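PDB 5T5I: tungsten-containing formylmethanofuran dehydrogenase 2 subunit C, which probably forms part of the enzyme complex that reduces carbon dioxide to formate and fixes it as formylmethanofuran in methanogenesis. Local coordinates for residues I171-D176 and I190-N195. Sequence-based numbering, arbitrary orientation.
Sequences IIIKGD and IIIEGN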
ATOM      1  N   ILE C 171     -12.161 -39.999   9.274  1.00 22.99           N
ATOM      2  CA  ILE C 171     -12.340 -39.029  10.358  1.00 22.25           C
ATOM      3  C   ILE C 171     -13.358 -37.985   9.895  1.00 26.67           C
ATOM      4  O   ILE C 171     -13.172 -37.366   8.843  1.00 26.15           O
ATOM      5  CB  ILE C 171     -11.017 -38.361  10.790  1.00 24.35           C
ATOM      6  CG1 ILE C 171     -10.015 -39.403  11.334  1.00 23.89           C
ATOM      7  CG2 ILE C 171     -11.285 -37.252  11.850  1.00 23.86           C
ATOM      8  CD1 ILE C 171      -8.571 -38.881  11.504  1.00 25.22           C
ATOM      9  N   ILE C 172     -14.401 -37.757  10.698  1.00 23.31           N
ATOM     10  CA  ILE C 172     -15.415 -36.744  10.412  1.00 23.40           C
ATOM     11  C   ILE C 172     -15.437 -35.737  11.572  1.00 27.37           C
ATOM     12  O   ILE C 172     -15.655 -36.139  12.715  1.00 26.95           O
ATOM     13  CB  ILE C 172     -16.816 -37.373  10.176  1.00 26.67           C
ATOM     14  CG1 ILE C 172     -16.795 -38.322   8.952  1.00 28.63           C
ATOM     15  CG2 ILE C 172     -17.881 -36.274   9.994  1.00 27.01           C
ATOM     16  CD1 ILE C 172     -18.014 -39.207   8.814  1.00 39.02           C
ATOM     17  N   ILE C 173     -15.197 -34.451  11.288  1.00 23.78           N
ATOM     18  CA  ILE C 173     -15.304 -33.371  12.284  1.00 23.38           C
ATOM     19  C   ILE C 173     -16.527 -32.567  11.865  1.00 26.93           C
ATOM     20  O   ILE C 173     -16.520 -31.968  10.784  1.00 26.41           O
ATOM     21  CB  ILE C 173     -14.036 -32.461  12.358  1.00 24.83           C
ATOM     22  CG1 ILE C 173     -12.735 -33.273  12.450  1.00 24.60           C
ATOM     23  CG2 ILE C 173     -14.142 -31.449  13.524  1.00 24.27           C
ATOM     24  CD1 ILE C 173     -12.601 -34.241  13.617  1.00 22.11           C
ATOM     25  N   LYS C 174     -17.577 -32.561  12.682  1.00 24.18           N
ATOM     26  CA  LYS C 174     -18.799 -31.823  12.343  1.00 24.36           C
ATOM     27  C   LYS C 174     -18.655 -30.302  12.586  1.00 29.67           C
ATOM     28  O   LYS C 174     -19.347 -29.518  11.950  1.00 28.36           O
ATOM     29  CB  LYS C 174     -20.010 -32.419  13.043  1.00 25.72           C
ATOM     30  CG  LYS C 174     -20.247 -33.882  12.646  1.00 37.22           C
ATOM     31  CD  LYS C 174     -21.587 -34.451  13.197  1.00 49.14           C
ATOM     32  CE  LYS C 174     -22.434 -35.342  12.297  1.00 69.37           C
ATOM     33  NZ  LYS C 174     -21.763 -35.875  11.070  1.00 78.36           N
ATOM     34  N   GLY C 175     -17.739 -29.910  13.473  1.00 28.13           N
ATOM     35  CA  GLY C 175     -17.417 -28.516  13.740  1.00 27.99           C
ATOM     36  C   GLY C 175     -16.197 -28.039  12.963  1.00 29.48           C
ATOM     37  O   GLY C 175     -15.922 -28.497  11.846  1.00 28.06           O
ATOM     38  N   ASP C 176     -15.446 -27.122  13.571  1.00 25.11           N
ATOM     39  CA  ASP C 176     -14.239 -26.533  12.988  1.00 24.14           C
ATOM     40  C   ASP C 176     -12.962 -27.221  13.473  1.00 27.71           C
ATOM     41  O   ASP C 176     -12.953 -27.866  14.521  1.00 27.62           O
ATOM     42  CB  ASP C 176     -14.157 -25.051  13.391  1.00 25.66           C
ATOM     43  CG  ASP C 176     -15.404 -24.256  13.065  1.00 35.76           C
ATOM     44  OD1 ASP C 176     -15.985 -24.488  11.985  1.00 36.74           O
ATOM     45  OD2 ASP C 176     -15.817 -23.427  13.906  1.00 38.59           O
ATOM     46  N   ILE C 190     -10.739 -37.674   5.314  1.00 23.52           N
ATOM     47  CA  ILE C 190     -11.026 -36.707   6.373  1.00 21.67           C
ATOM     48  C   ILE C 190     -12.114 -35.778   5.831  1.00 25.26           C
ATOM     49  O   ILE C 190     -11.922 -35.159   4.779  1.00 23.59           O
ATOM     50  CB  ILE C 190      -9.790 -35.901   6.823  1.00 23.91           C
ATOM     51  CG1 ILE C 190      -8.728 -36.834   7.447  1.00 23.43           C
ATOM     52  CG2 ILE C 190     -10.184 -34.798   7.843  1.00 25.49           C
ATOM     53  CD1 ILE C 190      -7.340 -36.196   7.575  1.00 23.12           C
ATOM     54  N   ILE C 191     -13.240 -35.664   6.552  1.00 22.89           N
ATOM     55  CA  ILE C 191     -14.312 -34.728   6.193  1.00 22.84           C
ATOM     56  C   ILE C 191     -14.421 -33.690   7.328  1.00 26.00           C
ATOM     57  O   ILE C 191     -14.681 -34.057   8.464  1.00 26.35           O
ATOM     58  CB  ILE C 191     -15.682 -35.412   5.936  1.00 25.74           C
ATOM     59  CG1 ILE C 191     -15.594 -36.420   4.763  1.00 26.75           C
ATOM     60  CG2 ILE C 191     -16.759 -34.327   5.658  1.00 26.69           C
ATOM     61  CD1 ILE C 191     -16.832 -37.305   4.580  1.00 32.01           C
ATOM     62  N   ILE C 192     -14.263 -32.409   7.006  1.00 24.44           N
ATOM     63  CA  ILE C 192     -14.429 -31.299   7.960  1.00 24.34           C
ATOM     64  C   ILE C 192     -15.688 -30.530   7.516  1.00 26.58           C
ATOM     65  O   ILE C 192     -15.702 -29.913   6.448  1.00 25.86           O
ATOM     66  CB  ILE C 192     -13.146 -30.421   8.030  1.00 26.64           C
ATOM     67  CG1 ILE C 192     -11.932 -31.266   8.541  1.00 26.86           C
ATOM     68  CG2 ILE C 192     -13.362 -29.192   8.943  1.00 26.29           C
ATOM     69  CD1 ILE C 192     -10.613 -30.802   8.045  1.00 33.32           C
ATOM     70  N   GLU C 193     -16.765 -30.609   8.302  1.00 23.93           N
ATOM     71  CA  GLU C 193     -18.023 -29.964   7.932  1.00 23.73           C
ATOM     72  C   GLU C 193     -17.999 -28.454   8.187  1.00 28.52           C
ATOM     73  O   GLU C 193     -18.741 -27.719   7.549  1.00 28.29           O
ATOM     74  CB  GLU C 193     -19.223 -30.650   8.593  1.00 24.93           C
ATOM     75  CG  GLU C 193     -19.301 -32.132   8.247  1.00 28.50           C
ATOM     76  CD  GLU C 193     -20.528 -32.879   8.738  1.00 50.12           C
ATOM     77  OE1 GLU C 193     -21.305 -32.309   9.537  1.00 41.28           O
ATOM     78  OE2 GLU C 193     -20.683 -34.063   8.364  1.00 45.02           O
ATOM     79  N   GLY C 194     -17.131 -28.018   9.093  1.00 26.16           N
ATOM     80  CA  GLY C 194     -16.931 -26.620   9.415  1.00 26.59           C
ATOM     81  C   GLY C 194     -15.722 -26.027   8.719  1.00 30.52           C
ATOM     82  O   GLY C 194     -15.380 -26.415   7.599  1.00 29.61           O
ATOM     83  N   ASN C 195     -15.069 -25.083   9.392  1.00 27.13           N
ATOM     84  CA  ASN C 195     -13.941 -24.325   8.866  1.00 26.02           C
ATOM     85  C   ASN C 195     -12.563 -24.887   9.229  1.00 27.09           C
ATOM     86  O   ASN C 195     -12.423 -25.686  10.158  1.00 24.96           O
ATOM     87  CB  ASN C 195     -14.046 -22.874   9.385  1.00 27.13           C
ATOM     88  CG  ASN C 195     -15.359 -22.200   9.031  1.00 42.70           C
ATOM     89  OD1 ASN C 195     -15.946 -22.442   7.968  1.00 30.75           O
ATOM     90  ND2 ASN C 195     -15.867 -21.346   9.910  1.00 31.20           N
TER
HETATM   91  O   HOH W   1     -21.984 -29.900  10.610  1.00 41.95           O
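Asp176 and Asn195 lie side by side with their carboxylate and amide planes only 4° apart, and Asp176 OD1 accepts the backbone N-H of Asn195 at 2.8 Å. That nearly straight bond reaches the anti side of the oxygen, somewhat out of the carboxylate plane. Just before it, the turns are joined more loosely, by a weak bond from Gly194 N to Gly175 O. Lys174 and Glu193 also run alongside each other: the lysine chain, bent at chi3 (139°) and chi4 (14°), brings NZ to 3.4 Å from Glu193 OE2 in a salt bridge whose hydrogen bond is weak. A water 2.7 Å from Glu193 OE1 donates to it and to Lys174 O, bridging the segments. These pairs continue an in-register parallel ladder, isoleucine stacked on isoleucine, in which Ile173 N binds Ile191 O and Glu193 N binds Ile173 O (2.8 Å), as expected of successive coils of a parallel beta-helix. On the face toward Ile162, Ile171 lies against Ile190, while Ile173 turns its outer end away from Ile192; Ile172 and Ile191 occupy the other face, where both touch Glu236. The Asp176 bond recurs one coil to each side: Asn157 OD1 accepts Asp176 N, and Asn195 OD1 accepts Met214 N.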